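Local coordinates for protein amidase, hydantoinase/carbamoylase family (Burkholderia vietnamiensis, PDB 5I4M) that probably hydrolyses N-carbamoyl-L-amino acids, as a dimeric amidase of the peptidase M20 family that carries two zinc ions in each subunit, at residues G102-S107 against N148-R153; R52-D57 against S152-A157; R113-Y118 against E209-Q214. All blocks are in the same frame, centred on the assembly; numbering follows the deposited sequence.

How the contacts relate
Contacts 1 and 3 build the dizinc centre, and contact 2 lies beside it. Contact 1 (102-107 against 148-153) and contact 3 (113-118 against 209-214), with centres about 11 Å apart, supply metal ligands from the ends of the neighbouring parallel strands 99-103 and 206-212 and from the loops around them; both meet the two zinc ions and the bound 3-phosphoglycerate. Contact 2 (52-57 against 152-157) lies about 6 Å from contact 1 and about 17 Å from contact 3, centre to centre, and shares Ser-152 and Arg-153 with contact 1. Along the chain the segments run 52-57, 102-107, 113-118, 148-157, 209-214, so contact 3 interleaves with both others. The site is thus assembled from well-separated pieces of sequence.

Contact 1 (G102-S107 against N148-R153); sequences GSHADS and NEEGSR. With ZN (zinc ion), chain C; ZN (zinc ion), chain D; 3PG (3-phosphoglyceric acid), chain E.
The carboxylate of Asp-106 is held by two successive backbone amides of the facing loop: Glu-149 N donates to OD1 and Glu-150 N to OD2, each at 3.1 Å. The two bonds differ in direction. Glu-150 N uses the syn lone pair of OD2, with an N-H...O angle of 159°, whereas Glu-149 N meets OD1 on the syn side but 27° out of the carboxylate plane. Gripped at both oxygens, the group can hardly rotate, and it fixes the backbone from which two acidic side chains reach into the zinc site.

His-104 is positioned from its own segment. Its ND1 donates to Asp-106 O at 2.9 Å, almost in the ring plane, which turns NE2 onto the first zinc at 2.2 Å. Glu-149 covers one face of this imidazole: its chain leaves with CG anti to the backbone N (chi1 -176°), bends at chi2, and lays the carboxylate nearly parallel to the ring, OE1 3.2 Å above the ring plane. The same OE1 lies only 2.6 Å from O2P of the 3-phosphoglycerate. Glu-150 binds the second zinc through both oxygens, OE1 at 2.4 Å and OE2 at 2.1 Å, and Gln-108 also donates to its OE1. Asp-115 bridges the two metals; His-211 completes the protein ligands of the first and His-403 those of the second.

Asn-296 of the second subunit donates to Glu-150 O. The contact sits just beyond strand 99-103, against the loop that leads from its parallel neighbour 141-145 to helix 159-164.

Contact 2 (R52-D57 against S152-A157); sequences RLALTD and SRFAPA
Neither segment is regular here: 52-57 makes a type II beta turn from Leu-53 to Thr-56 and then enters helix 57-72 with Thr-56 as its N-cap, while 152-157 is an irregular loop containing a cis peptide bond before Pro-156. Their backbones come nearest at Leu-53 and Arg-153, with CA atoms 6.5 Å apart. Inside the turn, Leu-53 O accepts from both Thr-56 N and Thr-56 OG1, the hydroxyl at 2.7 Å, and that hydroxyl also takes the N-H of Asp-59 in the cap.

Arg-153 makes the largest share of the contact. Its chain runs out fully extended, every torsion from chi1 to chi3 near 180°, and this brings the guanidinium up to the turn. NH1 donates to Ala-54 O at 3.0 Å with an N-H...O angle of 155°, the bond lying in the carbonyl plane and close to the plane of the guanidinium. NH2, pointing away, forms salt bridges with Glu-187 and Asp-178, so the charge ties the turn to the region of helix 184-191. Nearer the backbone, Leu-53 CD1 rests on Arg-153 CB at 3.9 Å.

Phe-154 folds back beneath its neighbour, its CZ 3.4 Å from the guanidinium plane, toward the rim. The ring presents its edge to Ala-54 O, while the Leu-55 and Phe-154 side chains cross at about a right angle, Leu-55 CD1 lying 4.0 Å from Phe-154 CE1.

Contact 3 (R113-Y118 against E209-Q214); sequences RFDGIY and ELHIEQ. With ZN (zinc ion), chain C; ZN (zinc ion), chain D; 3PG (3-phosphoglyceric acid), chain E.
Asp-115 and His-211 meet at the first zinc, which binds Asp-115 OD1 at 2.1 Å and His-211 NE2 at 2.2 Å. The aspartate extends CG anti to the backbone N (chi1 177°), which brings its carboxylate between the metals, and OD2 binds the second zinc at 2.0 Å. The carboxylate plane stands 63° from that of the imidazole, and OD1 lies at the ring edge. His-211 has its own brace: CB leaves the strand facing away from 113-118, but chi1 of -153° and the turn of the ring carry NE2 back to the metal, while ND1 donates to Ile-212 O at 2.8 Å on a carbonyl lone pair. Water 2 sits over the ring centre and joins Phe-114 O to Ile-212 N.

Gln-214 comes in from the far end of the segment, extended beyond CG, its amide plane steeply inclined to the aspartate carboxylate. NE2 donates to O3P of the 3-phosphoglycerate at 2.9 Å, so the amide holds the phosphate beside the bridging carboxylate.

Away from the metals the packing is apolar. Tyr-118 lies across Leu-210, whose CD2 makes a CH-pi contact over one face, 3.8 Å from the ring centroid; the hydroxyl hydrogen-bonds to Ile-414 O. Ile-212 CG2 touches both Phe-114 CB and Tyr-118 CD2.

Water 3 donates to Leu-210 O and, weakly, to Gly-116 O. The start of helix 117-132 is thus laid against strand 206-212, with a bridging aspartate and a terminal histidine meeting at one metal, as in the dizinc centre of M20 family hydrolases.

Contact 1 (G102-S107 against N148-R153)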
loop_
_atom_site.group_PDB
_atom_site.type_symbol
_atom_site.label_atom_id
_atom_site.label_comp_id
_atom_site.label_asym_id
_atom_site.label_seq_id
_atom_site.Cartn_x
_atom_site.Cartn_y
_atom_site.Cartn_z
ATOM N N GLY A 102 32.433 9.773 -9.137
ATOM C CA GLY A 102 31.201 9.251 -9.668
ATOM C C GLY A 102 30.140 9.107 -8.612
ATOM O O GLY A 102 30.355 9.424 -7.436
ATOM N N SER A 103 28.987 8.601 -9.028
ATOM C CA SER A 103 27.815 8.602 -8.170
ATOM C C SER A 103 26.773 7.709 -8.828
ATOM O O SER A 103 27.130 6.727 -9.488
ATOM C CB SER A 103 27.324 10.042 -7.966
ATOM O OG SER A 103 26.495 10.194 -6.808
ATOM N N HIS A 104 25.497 8.038 -8.687
ATOM C CA HIS A 104 24.443 7.205 -9.240
ATOM C C HIS A 104 23.549 8.009 -10.170
ATOM O O HIS A 104 23.311 9.200 -9.959
ATOM C CB HIS A 104 23.591 6.581 -8.129
ATOM C CG HIS A 104 22.994 7.578 -7.183
ATOM N ND1 HIS A 104 21.676 7.980 -7.259
ATOM C CD2 HIS A 104 23.528 8.238 -6.130
ATOM C CE1 HIS A 104 21.431 8.855 -6.300
ATOM N NE2 HIS A 104 22.535 9.023 -5.597
ATOM N N ALA A 105 23.035 7.339 -11.188
ATOM C CA ALA A 105 22.079 7.966 -12.085
ATOM C C ALA A 105 20.634 7.601 -11.771
ATOM O O ALA A 105 19.723 8.246 -12.300
ATOM C CB ALA A 105 22.401 7.586 -13.535
ATOM N N ASP A 106 20.401 6.589 -10.933
ATOM C CA ASP A 106 19.043 6.210 -10.578
ATOM C C ASP A 106 18.494 7.169 -9.528
ATOM O O ASP A 106 19.243 7.857 -8.829
ATOM C CB ASP A 106 18.997 4.759 -10.075
ATOM C CG ASP A 106 19.759 4.559 -8.772
ATOM O OD1 ASP A 106 21.004 4.660 -8.795
ATOM O OD2 ASP A 106 19.116 4.258 -7.735
ATOM N N SER A 107 17.164 7.222 -9.428
ATOM C CA SER A 107 16.513 8.150 -8.517
ATOM C C SER A 107 15.425 7.456 -7.715
ATOM O O SER A 107 15.058 6.305 -7.963
ATOM C CB SER A 107 15.885 9.338 -9.265
ATOM O OG SER A 107 14.618 8.974 -9.790
ATOM N N ASN A 148 21.944 1.035 -8.861
ATOM C CA ASN A 148 20.890 0.914 -7.846
ATOM C C ASN A 148 21.312 1.498 -6.502
ATOM O O ASN A 148 21.133 0.884 -5.446
ATOM C CB ASN A 148 20.450 -0.544 -7.656
ATOM C CG ASN A 148 19.246 -0.660 -6.722
ATOM O OD1 ASN A 148 18.281 0.085 -6.868
ATOM N ND2 ASN A 148 19.331 -1.541 -5.727
ATOM N N GLU A 149 21.886 2.701 -6.531
ATOM C CA GLU A 149 22.401 3.234 -5.275
ATOM C C GLU A 149 21.278 3.532 -4.292
ATOM O O GLU A 149 21.487 3.424 -3.083
ATOM C CB GLU A 149 23.259 4.479 -5.529
ATOM C CG GLU A 149 23.943 5.069 -4.287
ATOM C CD GLU A 149 23.034 5.989 -3.484
ATOM O OE1 GLU A 149 21.940 6.339 -3.980
ATOM O OE2 GLU A 149 23.406 6.351 -2.353
ATOM N N GLU A 150 20.077 3.880 -4.777
ATOM C CA GLU A 150 19.057 4.401 -3.866
ATOM C C GLU A 150 18.501 3.322 -2.946
ATOM O O GLU A 150 18.022 3.636 -1.849
ATOM C CB GLU A 150 17.905 5.045 -4.643
ATOM C CG GLU A 150 18.234 6.395 -5.292
ATOM C CD GLU A 150 18.243 7.551 -4.295
ATOM O OE1 GLU A 150 18.147 7.308 -3.075
ATOM O OE2 GLU A 150 18.349 8.720 -4.729
ATOM N N GLY A 151 18.529 2.065 -3.378
ATOM C CA GLY A 151 17.952 1.004 -2.572
ATOM C C GLY A 151 16.448 1.074 -2.413
ATOM O O GLY A 151 15.913 0.526 -1.443
ATOM N N SER A 152 15.747 1.713 -3.354
ATOM C CA SER A 152 14.298 1.873 -3.285
ATOM C C SER A 152 13.558 0.770 -4.038
ATOM O O SER A 152 12.688 0.098 -3.469
ATOM C CB SER A 152 13.895 3.246 -3.841
ATOM O OG SER A 152 12.475 3.367 -3.851
ATOM N N ARG A 153 13.897 0.561 -5.312
ATOM C CA ARG A 153 13.232 -0.484 -6.093
ATOM C C ARG A 153 13.709 -1.869 -5.675
ATOM O O ARG A 153 12.902 -2.794 -5.521
ATOM C CB ARG A 153 13.485 -0.280 -7.583
ATOM C CG ARG A 153 12.864 -1.385 -8.430
ATOM C CD ARG A 153 13.160 -1.243 -9.913
ATOM N NE ARG A 153 12.560 -2.373 -10.626
ATOM C CZ ARG A 153 12.820 -2.711 -11.884
ATOM N NH1 ARG A 153 13.685 -1.999 -12.609
ATOM N NH2 ARG A 153 12.205 -3.763 -12.412
HETATM ZN ZN ZN C . 22.596 10.137 -3.732
HETATM ZN ZN ZN D . 18.861 9.562 -2.919
HETATM C C1 3PG E . 20.238 6.786 1.702
HETATM O O1 3PG E . 19.007 6.748 1.878
HETATM O O2 3PG E . 21.005 7.454 2.431
HETATM C C2 3PG E . 20.807 5.988 0.565
HETATM O O3 3PG E . 22.209 5.744 0.781
HETATM C C3 3PG E . 20.632 6.787 -0.707
HETATM O O1P 3PG E . 21.412 7.982 -0.625
HETATM P P 3PG E . 21.115 9.203 -1.673
HETATM O O2P 3PG E . 20.975 8.569 -3.037
HETATM O O3P 3PG E . 19.808 9.800 -1.170
HETATM O O4P 3PG E . 22.358 10.101 -1.544
HETATM O O HOH W 1 24.381 9.005 -3.179
#

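Contact 2 (R52-D57 against S152-A157)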
loop_
_atom_site.group_PDB
_atom_site.type_symbol
_atom_site.label_atom_id
_atom_site.label_comp_id
_atom_site.label_asym_id
_atom_site.label_seq_id
_atom_site.Cartn_x
_atom_site.Cartn_y
_atom_site.Cartn_z
ATOM N N ARG A 52 13.109 7.943 -11.985
ATOM C CA ARG A 52 13.992 7.150 -12.825
ATOM C C ARG A 52 14.555 6.034 -11.951
ATOM O O ARG A 52 15.720 6.045 -11.562
ATOM C CB ARG A 52 15.107 8.005 -13.428
ATOM C CG ARG A 52 16.017 7.282 -14.407
ATOM C CD ARG A 52 16.822 8.292 -15.213
ATOM N NE ARG A 52 17.853 8.926 -14.401
ATOM C CZ ARG A 52 18.139 10.224 -14.411
ATOM N NH1 ARG A 52 17.449 11.066 -15.175
ATOM N NH2 ARG A 52 19.118 10.685 -13.639
ATOM N N LEU A 53 13.703 5.065 -11.634
ATOM C CA LEU A 53 14.120 3.997 -10.741
ATOM C C LEU A 53 15.206 3.149 -11.393
ATOM O O LEU A 53 15.282 3.023 -12.620
ATOM C CB LEU A 53 12.926 3.137 -10.342
ATOM C CG LEU A 53 12.115 3.613 -9.126
ATOM C CD1 LEU A 53 12.952 3.540 -7.855
ATOM C CD2 LEU A 53 11.587 5.021 -9.322
ATOM N N ALA A 54 16.066 2.578 -10.546
ATOM C CA ALA A 54 17.194 1.796 -11.029
ATOM C C ALA A 54 16.741 0.664 -11.945
ATOM O O ALA A 54 15.769 -0.038 -11.664
ATOM C CB ALA A 54 17.972 1.219 -9.842
ATOM N N LEU A 55 17.475 0.489 -13.044
ATOM C CA LEU A 55 17.335 -0.630 -13.975
ATOM C C LEU A 55 15.982 -0.650 -14.681
ATOM O O LEU A 55 15.563 -1.694 -15.198
ATOM C CB LEU A 55 17.607 -1.970 -13.276
ATOM C CG LEU A 55 18.943 -1.956 -12.517
ATOM C CD1 LEU A 55 19.315 -3.337 -11.959
ATOM C CD2 LEU A 55 20.075 -1.421 -13.412
ATOM N N THR A 56 15.279 0.480 -14.708
ATOM C CA THR A 56 14.173 0.668 -15.637
ATOM C C THR A 56 14.715 1.083 -17.003
ATOM O O THR A 56 15.900 1.383 -17.161
ATOM C CB THR A 56 13.219 1.752 -15.140
ATOM O OG1 THR A 56 13.943 2.990 -15.021
ATOM C CG2 THR A 56 12.628 1.385 -13.789
ATOM N N ASP A 57 13.820 1.141 -17.999
ATOM C CA ASP A 57 14.243 1.665 -19.296
ATOM C C ASP A 57 14.729 3.106 -19.193
ATOM O O ASP A 57 15.580 3.532 -19.990
ATOM C CB ASP A 57 13.102 1.586 -20.308
ATOM C CG ASP A 57 12.910 0.200 -20.859
ATOM O OD1 ASP A 57 13.743 -0.684 -20.557
ATOM O OD2 ASP A 57 11.939 0.006 -21.611
ATOM N N SER A 152 15.747 1.713 -3.354
ATOM C CA SER A 152 14.298 1.873 -3.285
ATOM C C SER A 152 13.558 0.770 -4.038
ATOM O O SER A 152 12.688 0.098 -3.469
ATOM C CB SER A 152 13.895 3.246 -3.841
ATOM O OG SER A 152 12.475 3.367 -3.851
ATOM N N ARG A 153 13.897 0.561 -5.312
ATOM C CA ARG A 153 13.232 -0.484 -6.093
ATOM C C ARG A 153 13.709 -1.869 -5.675
ATOM O O ARG A 153 12.902 -2.794 -5.521
ATOM C CB ARG A 153 13.485 -0.280 -7.583
ATOM C CG ARG A 153 12.864 -1.385 -8.430
ATOM C CD ARG A 153 13.160 -1.243 -9.913
ATOM N NE ARG A 153 12.560 -2.373 -10.626
ATOM C CZ ARG A 153 12.820 -2.711 -11.884
ATOM N NH1 ARG A 153 13.685 -1.999 -12.609
ATOM N NH2 ARG A 153 12.205 -3.763 -12.412
ATOM N N PHE A 154 15.016 -2.035 -5.516
ATOM C CA PHE A 154 15.605 -3.214 -4.902
ATOM C C PHE A 154 16.333 -2.724 -3.664
ATOM O O PHE A 154 17.038 -1.714 -3.724
ATOM C CB PHE A 154 16.592 -3.943 -5.829
ATOM C CG PHE A 154 16.214 -3.930 -7.287
ATOM C CD1 PHE A 154 16.526 -2.838 -8.086
ATOM C CD2 PHE A 154 15.616 -5.034 -7.872
ATOM C CE1 PHE A 154 16.207 -2.823 -9.429
ATOM C CE2 PHE A 154 15.290 -5.034 -9.221
ATOM C CZ PHE A 154 15.581 -3.926 -10.003
ATOM N N ALA A 155 16.148 -3.414 -2.549
ATOM C CA ALA A 155 16.784 -2.963 -1.329
ATOM C C ALA A 155 17.889 -3.935 -0.916
ATOM O O ALA A 155 17.834 -5.119 -1.253
ATOM C CB ALA A 155 15.761 -2.841 -0.191
ATOM N N PRO A 156 18.901 -3.479 -0.183
ATOM C CA PRO A 156 19.070 -2.126 0.337
ATOM C C PRO A 156 19.851 -1.220 -0.600
ATOM O O PRO A 156 20.087 -1.557 -1.763
ATOM C CB PRO A 156 19.856 -2.365 1.627
ATOM C CG PRO A 156 20.755 -3.488 1.262
ATOM C CD PRO A 156 19.913 -4.397 0.374
ATOM N N ALA A 157 20.267 -0.073 -0.070
ATOM C CA ALA A 157 21.025 0.902 -0.834
ATOM C C ALA A 157 22.472 0.453 -1.037
ATOM O O ALA A 157 22.993 -0.408 -0.324
ATOM C CB ALA A 157 21.020 2.247 -0.114
#

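Contact 3 (R113-Y118 against E209-Q214)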
loop_
_atom_site.group_PDB
_atom_site.type_symbol
_atom_site.label_atom_id
_atom_site.label_comp_id
_atom_site.label_asym_id
_atom_site.label_seq_id
_atom_site.Cartn_x
_atom_site.Cartn_y
_atom_site.Cartn_z
ATOM N N ARG A 113 16.370 16.483 -9.394
ATOM C CA ARG A 113 17.235 16.587 -10.561
ATOM C C ARG A 113 18.719 16.586 -10.221
ATOM O O ARG A 113 19.541 16.680 -11.140
ATOM C CB ARG A 113 16.885 17.862 -11.343
ATOM C CG ARG A 113 15.498 17.796 -12.007
ATOM C CD ARG A 113 15.005 19.163 -12.509
ATOM N NE ARG A 113 14.856 20.087 -11.391
ATOM C CZ ARG A 113 15.322 21.328 -11.364
ATOM N NH1 ARG A 113 15.946 21.834 -12.426
ATOM N NH2 ARG A 113 15.147 22.069 -10.273
ATOM N N PHE A 114 19.092 16.470 -8.944
ATOM C CA PHE A 114 20.496 16.610 -8.579
ATOM C C PHE A 114 21.061 15.441 -7.775
ATOM O O PHE A 114 22.261 15.147 -7.875
ATOM C CB PHE A 114 20.684 17.919 -7.810
ATOM C CG PHE A 114 20.301 19.135 -8.603
ATOM C CD1 PHE A 114 21.203 19.707 -9.493
ATOM C CD2 PHE A 114 19.028 19.684 -8.494
ATOM C CE1 PHE A 114 20.851 20.815 -10.250
ATOM C CE2 PHE A 114 18.668 20.801 -9.245
ATOM C CZ PHE A 114 19.583 21.370 -10.117
ATOM N N ASP A 115 20.237 14.782 -6.961
ATOM C CA ASP A 115 20.725 13.676 -6.134
ATOM C C ASP A 115 21.363 12.620 -7.028
ATOM O O ASP A 115 20.738 12.141 -7.980
ATOM C CB ASP A 115 19.555 13.108 -5.323
ATOM C CG ASP A 115 19.914 11.895 -4.478
ATOM O OD1 ASP A 115 21.104 11.516 -4.362
ATOM O OD2 ASP A 115 18.956 11.335 -3.877
ATOM N N GLY A 116 22.634 12.317 -6.768
ATOM C CA GLY A 116 23.356 11.349 -7.576
ATOM C C GLY A 116 23.827 11.830 -8.939
ATOM O O GLY A 116 25.018 11.743 -9.259
ATOM N N ILE A 117 22.909 12.315 -9.771
ATOM C CA ILE A 117 23.300 12.623 -11.145
ATOM C C ILE A 117 24.311 13.769 -11.184
ATOM O O ILE A 117 25.175 13.814 -12.069
ATOM C CB ILE A 117 22.047 12.913 -12.005
ATOM C CG1 ILE A 117 22.431 13.158 -13.473
ATOM C CG2 ILE A 117 21.273 14.100 -11.449
ATOM C CD1 ILE A 117 23.045 11.945 -14.168
ATOM N N TYR A 118 24.247 14.696 -10.227
ATOM C CA TYR A 118 25.241 15.770 -10.170
ATOM C C TYR A 118 26.657 15.205 -10.061
ATOM O O TYR A 118 27.572 15.658 -10.757
ATOM C CB TYR A 118 24.921 16.689 -8.992
ATOM C CG TYR A 118 25.937 17.773 -8.665
ATOM C CD1 TYR A 118 26.580 18.505 -9.666
ATOM C CD2 TYR A 118 26.216 18.091 -7.340
ATOM C CE1 TYR A 118 27.485 19.506 -9.340
ATOM C CE2 TYR A 118 27.119 19.084 -7.011
ATOM C CZ TYR A 118 27.743 19.793 -8.014
ATOM O OH TYR A 118 28.641 20.781 -7.669
ATOM N N GLU A 209 33.599 11.690 -4.260
ATOM C CA GLU A 209 32.236 11.811 -4.764
ATOM C C GLU A 209 31.690 13.198 -4.440
ATOM O O GLU A 209 31.740 13.652 -3.292
ATOM C CB GLU A 209 31.319 10.723 -4.191
ATOM C CG GLU A 209 29.844 10.865 -4.642
ATOM C CD GLU A 209 29.008 9.640 -4.323
ATOM O OE1 GLU A 209 29.564 8.693 -3.738
ATOM O OE2 GLU A 209 27.804 9.608 -4.680
ATOM N N LEU A 210 31.174 13.861 -5.461
ATOM C CA LEU A 210 30.521 15.156 -5.351
ATOM C C LEU A 210 29.011 14.937 -5.243
ATOM O O LEU A 210 28.438 14.159 -6.014
ATOM C CB LEU A 210 30.877 15.999 -6.583
ATOM C CG LEU A 210 30.107 17.288 -6.854
ATOM C CD1 LEU A 210 30.368 18.298 -5.762
ATOM C CD2 LEU A 210 30.526 17.836 -8.229
ATOM N N HIS A 211 28.366 15.594 -4.277
ATOM C CA HIS A 211 26.945 15.340 -4.029
ATOM C C HIS A 211 26.309 16.570 -3.397
ATOM O O HIS A 211 26.984 17.352 -2.727
ATOM C CB HIS A 211 26.775 14.137 -3.095
ATOM C CG HIS A 211 25.477 13.410 -3.257
ATOM N ND1 HIS A 211 24.277 13.908 -2.790
ATOM C CD2 HIS A 211 25.198 12.202 -3.805
ATOM C CE1 HIS A 211 23.314 13.035 -3.050
ATOM N NE2 HIS A 211 23.846 11.995 -3.667
ATOM N N ILE A 212 24.999 16.745 -3.600
ATOM C CA ILE A 212 24.315 17.787 -2.844
ATOM C C ILE A 212 24.177 17.324 -1.398
ATOM O O ILE A 212 24.116 16.119 -1.110
ATOM C CB ILE A 212 22.940 18.145 -3.441
ATOM C CG1 ILE A 212 22.056 16.901 -3.541
ATOM C CG2 ILE A 212 23.097 18.819 -4.806
ATOM C CD1 ILE A 212 20.576 17.230 -3.573
ATOM N N GLU A 213 24.109 18.290 -0.479
ATOM C CA GLU A 213 24.083 17.958 0.946
ATOM C C GLU A 213 22.881 17.089 1.321
ATOM O O GLU A 213 23.002 16.174 2.150
ATOM C CB GLU A 213 24.072 19.234 1.780
ATOM C CG GLU A 213 24.026 18.928 3.275
ATOM C CD GLU A 213 23.707 20.148 4.111
ATOM O OE1 GLU A 213 23.175 19.980 5.223
ATOM O OE2 GLU A 213 23.970 21.269 3.648
ATOM N N GLN A 214 21.709 17.390 0.754
ATOM C CA GLN A 214 20.432 16.760 1.084
ATOM C C GLN A 214 19.939 17.149 2.471
ATOM O O GLN A 214 19.040 16.500 3.018
ATOM C CB GLN A 214 20.505 15.235 0.945
ATOM C CG GLN A 214 20.946 14.816 -0.449
ATOM C CD GLN A 214 21.052 13.321 -0.586
ATOM O OE1 GLN A 214 21.956 12.711 -0.023
ATOM N NE2 GLN A 214 20.130 12.719 -1.339
HETATM ZN ZN ZN C . 22.596 10.137 -3.732
HETATM ZN ZN ZN D . 18.861 9.562 -2.919
HETATM C C1 3PG E . 20.238 6.786 1.702
HETATM O O1 3PG E . 19.007 6.748 1.878
HETATM O O2 3PG E . 21.005 7.454 2.431
HETATM C C2 3PG E . 20.807 5.988 0.565
HETATM O O3 3PG E . 22.209 5.744 0.781
HETATM C C3 3PG E . 20.632 6.787 -0.707
HETATM O O1P 3PG E . 21.412 7.982 -0.625
HETATM P P 3PG E . 21.115 9.203 -1.673
HETATM O O2P 3PG E . 20.975 8.569 -3.037
HETATM O O3P 3PG E . 19.808 9.800 -1.170
HETATM O O4P 3PG E . 22.358 10.101 -1.544
HETATM O O HOH W 2 24.068 14.913 -5.884
HETATM O O HOH W 3 26.017 13.113 -6.731
HETATM O O HOH W 1 24.381 9.005 -3.179
#